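Local coordinates for bifunctional protein FolD (Thermus thermophilus, PDB 6V6Y) that probably catalyses the NADP-dependent oxidation of 5,10-methylenetetrahydrofolate to the methenyl form and then the hydrolysis of that product to 10-formyltetrahydrofolate, at residues E73-L76 with E77-A81; E108-P112 with L113-D117; N268-E271 with A272-R276. All coordinates share one frame; numbering follows the deposited sequence.

Contact 1: residues E73-L76 with E77-A81; sequences EALL and ERIAA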
loop_
_atom_site.group_PDB
_atom_site.type_symbol
_atom_site.label_atom_id
_atom_site.label_comp_id
_atom_site.label_asym_id
_atom_site.label_seq_id
_atom_site.Cartn_x
_atom_site.Cartn_y
_atom_site.Cartn_z
ATOM N N GLU A 73 -5.948 -28.080 5.249
ATOM C CA GLU A 73 -7.356 -28.254 4.920
ATOM C C GLU A 73 -8.221 -28.202 6.174
ATOM O O GLU A 73 -9.335 -27.667 6.145
ATOM C CB GLU A 73 -7.565 -29.582 4.174
ATOM C CG GLU A 73 -6.644 -29.837 2.950
ATOM C CD GLU A 73 -5.120 -29.891 3.255
ATOM O OE1 GLU A 73 -4.716 -29.977 4.446
ATOM O OE2 GLU A 73 -4.317 -29.829 2.291
ATOM N N ALA A 74 -7.729 -28.762 7.285
ATOM C CA ALA A 74 -8.459 -28.664 8.547
ATOM C C ALA A 74 -8.466 -27.228 9.079
ATOM O O ALA A 74 -9.507 -26.749 9.548
ATOM C CB ALA A 74 -7.860 -29.625 9.577
ATOM N N LEU A 75 -7.325 -26.527 9.013
ATOM C CA LEU A 75 -7.290 -25.114 9.403
ATOM C C LEU A 75 -8.314 -24.296 8.636
ATOM O O LEU A 75 -9.061 -23.504 9.224
ATOM C CB LEU A 75 -5.901 -24.527 9.178
ATOM C CG LEU A 75 -5.084 -24.001 10.356
ATOM C CD1 LEU A 75 -3.899 -23.210 9.833
ATOM C CD2 LEU A 75 -5.915 -23.148 11.321
ATOM N N LEU A 76 -8.358 -24.468 7.309
ATOM C CA LEU A 76 -9.295 -23.700 6.497
ATOM C C LEU A 76 -10.736 -24.057 6.830
ATOM O O LEU A 76 -11.615 -23.184 6.823
ATOM C CB LEU A 76 -9.023 -23.933 5.005
ATOM C CG LEU A 76 -7.700 -23.399 4.465
ATOM C CD1 LEU A 76 -7.425 -23.924 3.059
ATOM C CD2 LEU A 76 -7.704 -21.884 4.494
ATOM N N GLU A 77 -11.010 -25.336 7.097
ATOM C CA GLU A 77 -12.346 -25.725 7.545
ATOM C C GLU A 77 -12.706 -25.025 8.857
ATOM O O GLU A 77 -13.805 -24.468 9.001
ATOM C CB GLU A 77 -12.420 -27.244 7.696
ATOM C CG GLU A 77 -13.829 -27.824 7.639
ATOM C CD GLU A 77 -13.857 -29.314 7.975
ATOM O OE1 GLU A 77 -14.773 -29.732 8.722
ATOM O OE2 GLU A 77 -12.965 -30.058 7.492
ATOM N N ARG A 78 -11.783 -25.032 9.823
ATOM C CA ARG A 78 -12.075 -24.397 11.104
ATOM C C ARG A 78 -12.374 -22.916 10.927
ATOM O O ARG A 78 -13.359 -22.404 11.478
ATOM C CB ARG A 78 -10.922 -24.586 12.076
ATOM C CG ARG A 78 -11.218 -24.000 13.452
ATOM C CD ARG A 78 -12.603 -24.442 13.964
ATOM N NE ARG A 78 -12.877 -23.996 15.336
ATOM C CZ ARG A 78 -14.074 -24.090 15.914
ATOM N NH1 ARG A 78 -15.090 -24.609 15.234
ATOM N NH2 ARG A 78 -14.265 -23.666 17.161
ATOM N N ILE A 79 -11.536 -22.216 10.151
ATOM C CA ILE A 79 -11.760 -20.795 9.885
ATOM C C ILE A 79 -13.120 -20.566 9.232
ATOM O O ILE A 79 -13.840 -19.624 9.586
ATOM C CB ILE A 79 -10.615 -20.225 9.022
ATOM C CG1 ILE A 79 -9.316 -20.200 9.828
ATOM C CG2 ILE A 79 -10.975 -18.831 8.505
ATOM C CD1 ILE A 79 -8.085 -20.139 8.984
ATOM N N ALA A 80 -13.490 -21.407 8.258
ATOM C CA ALA A 80 -14.803 -21.260 7.633
ATOM C C ALA A 80 -15.913 -21.446 8.661
ATOM O O ALA A 80 -16.894 -20.688 8.676
ATOM C CB ALA A 80 -14.965 -22.257 6.487
ATOM N N ALA A 81 -15.765 -22.441 9.539
ATOM C CA ALA A 81 -16.719 -22.621 10.630
ATOM C C ALA A 81 -16.811 -21.366 11.491
ATOM O O ALA A 81 -17.913 -20.929 11.844
ATOM C CB ALA A 81 -16.316 -23.826 11.478
#
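Ile79 sets CG1 beside its own backbone N (chi1 -68°) and continues nearly extended into CD1, a course that lays this branch back along the helix against Leu75. Ile79 CG1 stands 3.4 Å from Leu75 O, while the methyl Ile79 CD1 comes within 4.4 Å of Leu75 CD2, a loose apolar touch one turn apart on the α-helix 72-84 of the catalytic domain. Both side chains are buried, and aliphatic residues suit this stripe because it faces Ile35 of strand 31-37 and Val106 of helix 103-109; Leu76, next to it, packs on Ala109 of the same helix. Helix 72-84 is thus held against the parallel sheet of the α/β catalytic domain. Glu77 and Ala80 are exposed: the charge of the glutamate is at home in solvent, and alanine is a good helix former. Arg78 bends at its second torsion (chi2 48°), and its guanidinium group leaves the helix for a salt bridge with Glu64. The backbone ladder is regular: Glu77 N to Glu73 O, Arg78 N to Ala74 O and Ala80 N to Leu76 O all bond in i to i+4 fashion. The fourth rung, Ile79 N to Leu75 O, measures 2.9 Å and is almost straight, with 171° at the hydrogen.

Contact 2: residues E108-P112 with L113-D117; sequences EAIHP and LKDVD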
loop_
_atom_site.group_PDB
_atom_site.type_symbol
_atom_site.label_atom_id
_atom_site.label_comp_id
_atom_site.label_asym_id
_atom_site.label_seq_id
_atom_site.Cartn_x
_atom_site.Cartn_y
_atom_site.Cartn_z
ATOM N N GLU A 108 -6.121 -15.173 3.840
ATOM C CA GLU A 108 -7.189 -14.793 2.914
ATOM C C GLU A 108 -8.491 -15.548 3.174
ATOM O O GLU A 108 -9.549 -15.109 2.702
ATOM C CB GLU A 108 -6.742 -15.013 1.465
ATOM C CG GLU A 108 -5.587 -14.095 1.041
ATOM C CD GLU A 108 -5.402 -14.030 -0.474
ATOM O OE1 GLU A 108 -6.170 -14.698 -1.206
ATOM O OE2 GLU A 108 -4.486 -13.312 -0.934
ATOM N N ALA A 109 -8.442 -16.659 3.918
ATOM C CA ALA A 109 -9.664 -17.379 4.277
ATOM C C ALA A 109 -10.456 -16.685 5.375
ATOM O O ALA A 109 -11.670 -16.887 5.464
ATOM C CB ALA A 109 -9.340 -18.803 4.721
ATOM N N ILE A 110 -9.811 -15.869 6.210
ATOM C CA ILE A 110 -10.529 -15.209 7.291
ATOM C C ILE A 110 -11.459 -14.165 6.700
ATOM O O ILE A 110 -11.072 -13.414 5.800
ATOM C CB ILE A 110 -9.552 -14.550 8.276
ATOM C CG1 ILE A 110 -8.516 -15.558 8.777
ATOM C CG2 ILE A 110 -10.324 -13.885 9.406
ATOM C CD1 ILE A 110 -7.313 -14.914 9.438
ATOM N N HIS A 111 -12.690 -14.106 7.196
ATOM C CA HIS A 111 -13.610 -13.107 6.673
ATOM C C HIS A 111 -13.109 -11.702 7.007
ATOM O O HIS A 111 -12.748 -11.431 8.164
ATOM C CB HIS A 111 -15.026 -13.279 7.208
ATOM C CG HIS A 111 -16.020 -12.440 6.473
ATOM N ND1 HIS A 111 -16.322 -11.148 6.846
ATOM C CD2 HIS A 111 -16.721 -12.679 5.334
ATOM C CE1 HIS A 111 -17.197 -10.640 5.993
ATOM N NE2 HIS A 111 -17.451 -11.547 5.063
ATOM N N PRO A 112 -13.101 -10.779 6.041
ATOM C CA PRO A 112 -12.501 -9.459 6.293
ATOM C C PRO A 112 -13.122 -8.719 7.457
ATOM O O PRO A 112 -12.440 -7.910 8.104
ATOM C CB PRO A 112 -12.727 -8.716 4.965
ATOM C CG PRO A 112 -12.975 -9.795 3.953
ATOM C CD PRO A 112 -13.649 -10.896 4.673
ATOM N N LEU A 113 -14.390 -8.976 7.766
ATOM C CA LEU A 113 -15.019 -8.270 8.873
ATOM C C LEU A 113 -14.622 -8.830 10.232
ATOM O O LEU A 113 -14.954 -8.221 11.254
ATOM C CB LEU A 113 -16.541 -8.310 8.728
ATOM C CG LEU A 113 -17.140 -7.597 7.510
ATOM C CD1 LEU A 113 -18.649 -7.505 7.654
ATOM C CD2 LEU A 113 -16.531 -6.219 7.328
ATOM N N LYS A 114 -13.947 -9.975 10.260
ATOM C CA LYS A 114 -13.451 -10.575 11.488
ATOM C C LYS A 114 -11.927 -10.567 11.534
ATOM O O LYS A 114 -11.327 -11.140 12.451
ATOM C CB LYS A 114 -13.994 -12.001 11.623
ATOM C CG LYS A 114 -15.534 -12.084 11.718
ATOM C CD LYS A 114 -15.996 -13.537 11.801
ATOM C CE LYS A 114 -17.534 -13.685 11.826
ATOM N NZ LYS A 114 -17.972 -15.024 12.375
ATOM N N ASP A 115 -11.295 -9.915 10.561
ATOM C CA ASP A 115 -9.851 -9.990 10.365
ATOM C C ASP A 115 -9.158 -8.937 11.241
ATOM O O ASP A 115 -8.612 -7.929 10.772
ATOM C CB ASP A 115 -9.547 -9.824 8.882
ATOM C CG ASP A 115 -8.086 -9.702 8.594
ATOM O OD1 ASP A 115 -7.284 -10.427 9.225
ATOM O OD2 ASP A 115 -7.752 -8.876 7.727
ATOM N N VAL A 116 -9.188 -9.191 12.556
ATOM C CA VAL A 116 -8.684 -8.230 13.533
ATOM C C VAL A 116 -7.204 -7.890 13.340
ATOM O O VAL A 116 -6.767 -6.822 13.766
ATOM C CB VAL A 116 -8.954 -8.759 14.953
ATOM C CG1 VAL A 116 -10.450 -8.687 15.246
ATOM C CG2 VAL A 116 -8.445 -10.198 15.092
ATOM N N ASP A 117 -6.417 -8.766 12.700
ATOM C CA ASP A 117 -5.017 -8.459 12.388
ATOM C C ASP A 117 -4.842 -7.652 11.092
ATOM O O ASP A 117 -3.731 -7.169 10.825
ATOM C CB ASP A 117 -4.200 -9.761 12.293
ATOM C CG ASP A 117 -3.349 -10.026 13.542
ATOM O OD1 ASP A 117 -3.039 -9.078 14.296
ATOM O OD2 ASP A 117 -2.966 -11.189 13.758
#
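Ile110 brings its CG2 methyl to 4.0 Å from Asp115 CA, the two side chains crossing at about a right angle; a branched aliphatic fits this buried spot, which Ile91, Val93 and Ile79 also line. His111 follows, and it meets the second segment through both its ring and its carbonyl. Its imidazole swings out opposite the backbone N (chi1 -168°) and runs alongside Leu113, which brings His111 ND1 within 3.0 Å of the amide Leu113 N, whose bond it accepts from a position tilted 34° out of the ring plane. CB of Leu113 sits in plane at the ring edge, and His111 CE1 comes to 3.4 Å from Leu113 CG. The carbonyl His111 O takes Lys114 N at 2.8 Å. Pro112 covers one face of the imidazole with CD, 3.3 Å above the plane of the ring; its fixed phi suits the first corner of a turn, and Pro112 O receives a weak bond from Asp115 N, at 3.4 Å. Beyond the turn, Lys114 sends NZ to backbone carbonyls at the end of helix 72-84, including Leu82 O, and Asp115 OD2 is held by Asn123 ND2 and His120 N. Two overlapping type I β-turns, beginning at His111 and Pro112 and running into an inverse γ-turn centred on Asp115, thus lead the chain out of helix 103-109.

Contact 3: residues N268-E271 with A272-R276; sequences NTLE and AALLR
Leu270 lays its CD1 methyl at a slant across the fork of Leu274 one turn later, 3.8 Å from Leu274 CG and nearly as close to both of that residue's methyls. CG of Leu270 points opposite the backbone N (chi1 -177°) while that of Leu274 stands beside its own (chi1 -51°), which is how the branches converge. Arg22 of helix 8-24 touches both leucines, and Phe28 adds to the cover of Leu274. With an alanine here in place of Leu274, Leu270 CD1 would probably lose its neighbour in the next turn, and a gap would open beside Phe28. These residues belong to the long C-terminal α-helix 257-276, which in this family runs back from the NADP-binding Rossmann domain to pack on the catalytic domain. Alanines suit the sides where the helix lies close to other parts of the same chain: Ala272 sits under the carbonyl of Leu113, and Ala273 meets Phe28 and Asp89. Asn268 and Thr269 have partners of their own. Asn268 gives ND2 to the carbonyls of Val116 and Phe135, and Thr269 OG1 bonds back to Leu265 O within the helix. On the exposed side Glu271 bends at its second torsion, bringing Glu271 OE2 to 3.7 Å from Leu275 CD1. Four i to i+4 backbone bonds join the segments, from Ala272 N to Asn268 O at 2.9 Å to Leu275 N to Glu271 O, where the N-H...O angle at the hydrogen falls to 146°.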
loop_
_atom_site.group_PDB
_atom_site.type_symbol
_atom_site.label_atom_id
_atom_site.label_comp_id
_atom_site.label_asym_id
_atom_site.label_seq_id
_atom_site.Cartn_x
_atom_site.Cartn_y
_atom_site.Cartn_z
ATOM N N ASN A 268 -9.348 -3.385 17.633
ATOM C CA ASN A 268 -9.828 -3.936 16.367
ATOM C C ASN A 268 -10.906 -4.986 16.606
ATOM O O ASN A 268 -11.761 -5.213 15.735
ATOM C CB ASN A 268 -8.677 -4.555 15.574
ATOM C CG ASN A 268 -8.035 -3.594 14.582
ATOM O OD1 ASN A 268 -8.419 -2.428 14.459
ATOM N ND2 ASN A 268 -7.038 -4.100 13.854
ATOM N N THR A 269 -10.865 -5.653 17.766
ATOM C CA THR A 269 -11.866 -6.673 18.064
ATOM C C THR A 269 -13.237 -6.034 18.284
ATOM O O THR A 269 -14.239 -6.476 17.712
ATOM C CB THR A 269 -11.428 -7.497 19.274
ATOM O OG1 THR A 269 -10.218 -8.184 18.955
ATOM C CG2 THR A 269 -12.488 -8.538 19.641
ATOM N N LEU A 270 -13.291 -4.978 19.095
ATOM C CA LEU A 270 -14.496 -4.160 19.185
ATOM C C LEU A 270 -14.966 -3.714 17.805
ATOM O O LEU A 270 -16.137 -3.882 17.448
ATOM C CB LEU A 270 -14.223 -2.948 20.075
ATOM C CG LEU A 270 -15.383 -1.990 20.369
ATOM C CD1 LEU A 270 -16.713 -2.738 20.570
ATOM C CD2 LEU A 270 -15.055 -1.110 21.587
ATOM N N GLU A 271 -14.057 -3.148 17.007
ATOM C CA GLU A 271 -14.456 -2.576 15.728
ATOM C C GLU A 271 -15.071 -3.633 14.825
ATOM O O GLU A 271 -16.110 -3.399 14.200
ATOM C CB GLU A 271 -13.253 -1.925 15.046
ATOM C CG GLU A 271 -12.954 -0.532 15.554
ATOM C CD GLU A 271 -13.935 0.478 15.015
ATOM O OE1 GLU A 271 -14.233 1.456 15.740
ATOM O OE2 GLU A 271 -14.412 0.279 13.865
ATOM N N ALA A 272 -14.429 -4.803 14.738
ATOM C CA ALA A 272 -14.962 -5.895 13.929
ATOM C C ALA A 272 -16.372 -6.260 14.370
ATOM O O ALA A 272 -17.248 -6.491 13.531
ATOM C CB ALA A 272 -14.040 -7.115 14.016
ATOM N N ALA A 273 -16.605 -6.306 15.686
ATOM C CA ALA A 273 -17.935 -6.614 16.209
ATOM C C ALA A 273 -18.972 -5.606 15.724
ATOM O O ALA A 273 -20.041 -5.985 15.232
ATOM C CB ALA A 273 -17.899 -6.653 17.739
ATOM N N LEU A 274 -18.669 -4.307 15.854
ATOM C CA LEU A 274 -19.631 -3.269 15.493
ATOM C C LEU A 274 -19.812 -3.157 13.982
ATOM O O LEU A 274 -20.871 -2.722 13.518
ATOM C CB LEU A 274 -19.192 -1.929 16.089
ATOM C CG LEU A 274 -18.861 -1.932 17.586
ATOM C CD1 LEU A 274 -18.568 -0.536 18.124
ATOM C CD2 LEU A 274 -19.990 -2.554 18.362
ATOM N N LEU A 275 -18.805 -3.549 13.196
ATOM C CA LEU A 275 -18.940 -3.502 11.742
ATOM C C LEU A 275 -19.955 -4.528 11.240
ATOM O O LEU A 275 -20.668 -4.272 10.262
ATOM C CB LEU A 275 -17.578 -3.717 11.077
ATOM C CG LEU A 275 -16.835 -2.469 10.578
ATOM C CD1 LEU A 275 -16.856 -1.342 11.621
ATOM C CD2 LEU A 275 -15.404 -2.813 10.177
ATOM N N ARG A 276 -20.035 -5.694 11.886
ATOM C CA ARG A 276 -21.097 -6.655 11.590
ATOM C C ARG A 276 -22.427 -6.146 12.143
ATOM O O ARG A 276 -23.314 -5.736 11.384
ATOM C CB ARG A 276 -20.767 -8.029 12.177
ATOM C CG ARG A 276 -19.842 -8.900 11.334
ATOM C CD ARG A 276 -19.234 -10.005 12.204
ATOM N NE ARG A 276 -20.216 -11.028 12.547
ATOM C CZ ARG A 276 -20.580 -11.381 13.782
ATOM N NH1 ARG A 276 -20.049 -10.808 14.857
ATOM N NH2 ARG A 276 -21.495 -12.328 13.939
#

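Overall arrangement
Contacts 1 and 3 are both successive turns of regular α-helices, whereas contact 2 is a string of turns that lies between them and touches each. Contact 1 sits farthest out, its centre about 25 Å from the chain centre, and is partly buried, its apolar stripe facing the sheet and helix 103-109. Contact 2 is also partly buried, with three of its six touching residues inside, and contact 3 is the most buried. Contact 2 depends on backbone amides and an imidazole instead of a helical ladder. It meets contact 1 through apolar packing. Toward contact 3 it adds a polar tie to its packing, joining the catalytic region to the helix from the NADP-binding region. Contacts 1 and 3 do not touch.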